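PDB 3O0Y: lipoprotein from Colwellia psychrerythraea, which is of unknown function but is probably a membrane-anchored lipoprotein, from a family grouped with the MA clan of metallopeptidases. Local coordinates for residues A[46-54]-A[148-156]. Numbering follows the deposited sequence.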
loop_
_atom_site.group_PDB
_atom_site.type_symbol
_atom_site.label_atom_id
_atom_site.label_comp_id
_atom_site.label_asym_id
_atom_site.label_seq_id
_atom_site.Cartn_x
_atom_site.Cartn_y
_atom_site.Cartn_z
ATOM N N ARG A 46 -15.811 1.972 7.960
ATOM C CA ARG A 46 -14.941 2.105 6.801
ATOM C C ARG A 46 -15.597 1.381 5.646
ATOM O O ARG A 46 -15.037 0.431 5.045
ATOM C CB ARG A 46 -13.531 1.544 7.077
ATOM C CG ARG A 46 -12.769 2.335 8.081
ATOM C CD ARG A 46 -12.320 3.668 7.541
ATOM N NE ARG A 46 -11.473 4.426 8.445
ATOM C CZ ARG A 46 -11.928 5.329 9.320
ATOM N NH1 ARG A 46 -13.231 5.517 9.513
ATOM N NH2 ARG A 46 -11.072 6.034 10.052
ATOM N N ALA A 47 -16.813 1.848 5.311
ATOM C CA ALA A 47 -17.668 1.106 4.349
ATOM C C ALA A 47 -17.064 1.055 2.934
ATOM O O ALA A 47 -17.290 0.096 2.196
ATOM C CB ALA A 47 -19.089 1.688 4.312
ATOM N N LEU A 48 -16.226 2.034 2.562
ATOM C CA LEU A 48 -15.523 1.972 1.262
ATOM C C LEU A 48 -14.444 0.909 1.227
ATOM O O LEU A 48 -14.290 0.216 0.228
ATOM C CB LEU A 48 -14.934 3.337 0.910
ATOM C CG LEU A 48 -16.205 4.062 0.453
ATOM C CD1 LEU A 48 -16.725 5.181 1.257
ATOM C CD2 LEU A 48 -16.523 3.979 -0.996
ATOM N N SER A 49 -13.733 0.690 2.328
ATOM C CA SER A 49 -12.869 -0.500 2.443
ATOM C C SER A 49 -13.645 -1.819 2.328
ATOM O O SER A 49 -13.196 -2.769 1.687
ATOM C CB SER A 49 -12.032 -0.435 3.758
ATOM O OG SER A 49 -11.049 0.579 3.595
ATOM N N ALA A 50 -14.830 -1.885 2.948
ATOM C CA ALA A 50 -15.688 -3.033 2.817
ATOM C C ALA A 50 -15.968 -3.263 1.340
ATOM O O ALA A 50 -15.820 -4.375 0.827
ATOM C CB ALA A 50 -17.039 -2.811 3.586
ATOM N N THR A 51 -16.423 -2.205 0.648
ATOM C CA THR A 51 -16.628 -2.331 -0.817
ATOM C C THR A 51 -15.383 -2.832 -1.609
ATOM O O THR A 51 -15.501 -3.686 -2.493
ATOM C CB THR A 51 -17.125 -0.977 -1.385
ATOM O OG1 THR A 51 -18.364 -0.652 -0.737
ATOM C CG2 THR A 51 -17.250 -1.065 -2.965
ATOM N N MET A 52 -14.205 -2.312 -1.263
ATOM C CA MET A 52 -12.926 -2.699 -1.877
ATOM C C MET A 52 -12.737 -4.215 -1.789
ATOM O O MET A 52 -12.353 -4.874 -2.784
ATOM C CB MET A 52 -11.757 -1.926 -1.187
ATOM C CG MET A 52 -10.469 -1.881 -1.888
ATOM S SD MET A 52 -9.236 -0.883 -0.931
ATOM C CE MET A 52 -9.214 -1.789 0.611
ATOM N N TYR A 53 -13.077 -4.809 -0.644
ATOM C CA TYR A 53 -12.891 -6.251 -0.452
ATOM C C TYR A 53 -14.072 -7.087 -0.889
ATOM O O TYR A 53 -14.006 -8.339 -0.991
ATOM C CB TYR A 53 -12.604 -6.520 1.004
ATOM C CG TYR A 53 -11.204 -6.268 1.335
ATOM C CD1 TYR A 53 -10.228 -7.022 0.699
ATOM C CD2 TYR A 53 -10.840 -5.325 2.223
ATOM C CE1 TYR A 53 -8.949 -6.864 0.952
ATOM C CE2 TYR A 53 -9.457 -5.115 2.486
ATOM C CZ TYR A 53 -8.548 -5.895 1.795
ATOM O OH TYR A 53 -7.164 -5.863 1.919
ATOM N N GLY A 54 -15.124 -6.403 -1.326
ATOM C CA GLY A 54 -16.324 -7.057 -1.783
ATOM C C GLY A 54 -17.195 -7.622 -0.676
ATOM O O GLY A 54 -17.892 -8.634 -0.894
ATOM N N ILE A 148 -11.641 7.479 -1.495
ATOM C CA ILE A 148 -13.050 7.112 -1.619
ATOM C C ILE A 148 -13.449 7.239 -3.107
ATOM O O ILE A 148 -14.086 6.332 -3.685
ATOM C CB ILE A 148 -13.887 7.951 -0.692
ATOM C CG1 ILE A 148 -13.696 7.498 0.766
ATOM C CG2 ILE A 148 -15.429 7.903 -1.061
ATOM C CD1 ILE A 148 -14.292 8.511 1.693
ATOM N N PRO A 149 -13.030 8.315 -3.800
ATOM C CA PRO A 149 -13.346 8.329 -5.272
ATOM C C PRO A 149 -12.725 7.181 -6.027
ATOM O O PRO A 149 -13.353 6.576 -6.900
ATOM C CB PRO A 149 -12.767 9.657 -5.747
ATOM C CG PRO A 149 -12.851 10.512 -4.582
ATOM C CD PRO A 149 -12.552 9.641 -3.355
ATOM N N ARG A 150 -11.501 6.809 -5.662
ATOM C CA ARG A 150 -10.868 5.653 -6.321
ATOM C C ARG A 150 -11.647 4.327 -6.139
ATOM O O ARG A 150 -11.804 3.541 -7.093
ATOM C CB ARG A 150 -9.370 5.490 -5.882
ATOM C CG ARG A 150 -8.644 4.274 -6.528
ATOM C CD ARG A 150 -7.724 4.458 -7.825
ATOM N NE ARG A 150 -6.967 3.198 -8.171
ATOM C CZ ARG A 150 -6.463 2.824 -9.368
ATOM N NH1 ARG A 150 -6.565 3.558 -10.502
ATOM N NH2 ARG A 150 -5.844 1.654 -9.412
ATOM N N VAL A 151 -12.101 4.067 -4.914
ATOM C CA VAL A 151 -12.861 2.842 -4.628
ATOM C C VAL A 151 -14.173 2.857 -5.420
ATOM O O VAL A 151 -14.590 1.837 -5.991
ATOM C CB VAL A 151 -13.103 2.609 -3.134
ATOM C CG1 VAL A 151 -14.147 1.464 -2.888
ATOM C CG2 VAL A 151 -11.779 2.309 -2.406
ATOM N N MET A 152 -14.836 4.005 -5.364
ATOM C CA MET A 152 -16.125 4.134 -6.021
ATOM C C MET A 152 -15.992 3.927 -7.535
ATOM O O MET A 152 -16.869 3.336 -8.153
ATOM C CB MET A 152 -16.757 5.492 -5.704
ATOM C CG MET A 152 -17.297 5.644 -4.264
ATOM S SD MET A 152 -18.163 7.217 -3.876
ATOM C CE MET A 152 -19.538 6.993 -5.117
ATOM N N GLN A 153 -14.871 4.340 -8.137
ATOM C CA GLN A 153 -14.738 4.284 -9.570
ATOM C C GLN A 153 -14.176 2.945 -10.017
ATOM O O GLN A 153 -14.399 2.525 -11.156
ATOM C CB GLN A 153 -13.879 5.442 -10.079
ATOM C CG GLN A 153 -14.520 6.801 -9.909
ATOM C CD GLN A 153 -13.581 7.952 -10.167
ATOM O OE1 GLN A 153 -12.530 7.797 -10.786
ATOM N NE2 GLN A 153 -13.909 9.103 -9.587
ATOM N N ASN A 154 -13.479 2.250 -9.138
ATOM C CA ASN A 154 -12.841 0.993 -9.522
ATOM C C ASN A 154 -13.465 -0.252 -8.980
ATOM O O ASN A 154 -13.450 -1.284 -9.633
ATOM C CB ASN A 154 -11.350 1.068 -9.111
ATOM C CG ASN A 154 -10.598 1.975 -10.044
ATOM O OD1 ASN A 154 -10.259 1.562 -11.170
ATOM N ND2 ASN A 154 -10.475 3.234 -9.674
ATOM N N ASP A 155 -13.820 -0.232 -7.711
ATOM C CA ASP A 155 -14.187 -1.436 -7.014
ATOM C C ASP A 155 -15.682 -1.590 -6.806
ATOM O O ASP A 155 -16.164 -2.688 -6.609
ATOM C CB ASP A 155 -13.519 -1.424 -5.632
ATOM C CG ASP A 155 -11.996 -1.329 -5.724
ATOM O OD1 ASP A 155 -11.390 -2.185 -6.388
ATOM O OD2 ASP A 155 -11.432 -0.427 -5.066
ATOM N N GLN A 156 -16.425 -0.498 -6.808
ATOM C CA GLN A 156 -17.846 -0.573 -6.553
ATOM C C GLN A 156 -18.590 -1.088 -7.779
ATOM O O GLN A 156 -18.477 -0.519 -8.855
ATOM C CB GLN A 156 -18.350 0.818 -6.175
ATOM C CG GLN A 156 -19.799 0.816 -5.750
ATOM C CD GLN A 156 -20.302 2.066 -5.075
ATOM O OE1 GLN A 156 -21.530 2.337 -5.093
ATOM N NE2 GLN A 156 -19.449 2.757 -4.408
#
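Two helix segments of a largely helical DUF885 protein, 47-53 and 148-154, pack here at 35°, their axes 9.6 Å apart, with Leu48, Thr51 and Met52 meeting Ile148, Val151, Met152, Asp155 and Gln156. Leucine suits the centre because it forks: CD1 of Leu48 reaches CG2 of Ile148 at 3.8 Å, while its CD2 lies 3.7 Å from CG of Met152 and also touches CG1 of Val151. An alanine in place of Leu48 would lack both methyls and would probably leave a gap between the helices facing Ile148, Val151 and Met152. Short, beta-branched Val151 puts a methyl against the other helix's backbone: with CG1 anti to the backbone N (chi1 169°), it rests 3.4 Å from the carbonyl O of Leu48, an oxygen already bonded to Met52 N. Thr51 divides its two branches, CG2 packing 3.7 Å from CA of Gln156 while OG1 bonds Arg170 of helix 161-172. One residue on, Met52 and Asp155 lie side by side, CG of Met52 3.6 Å from OD2 of Asp155. The segments thus meet mainly through van der Waals contacts, while Lys413 bridges them near their C-terminal ends, through Met52 O and a salt bridge to Asp155 OD1.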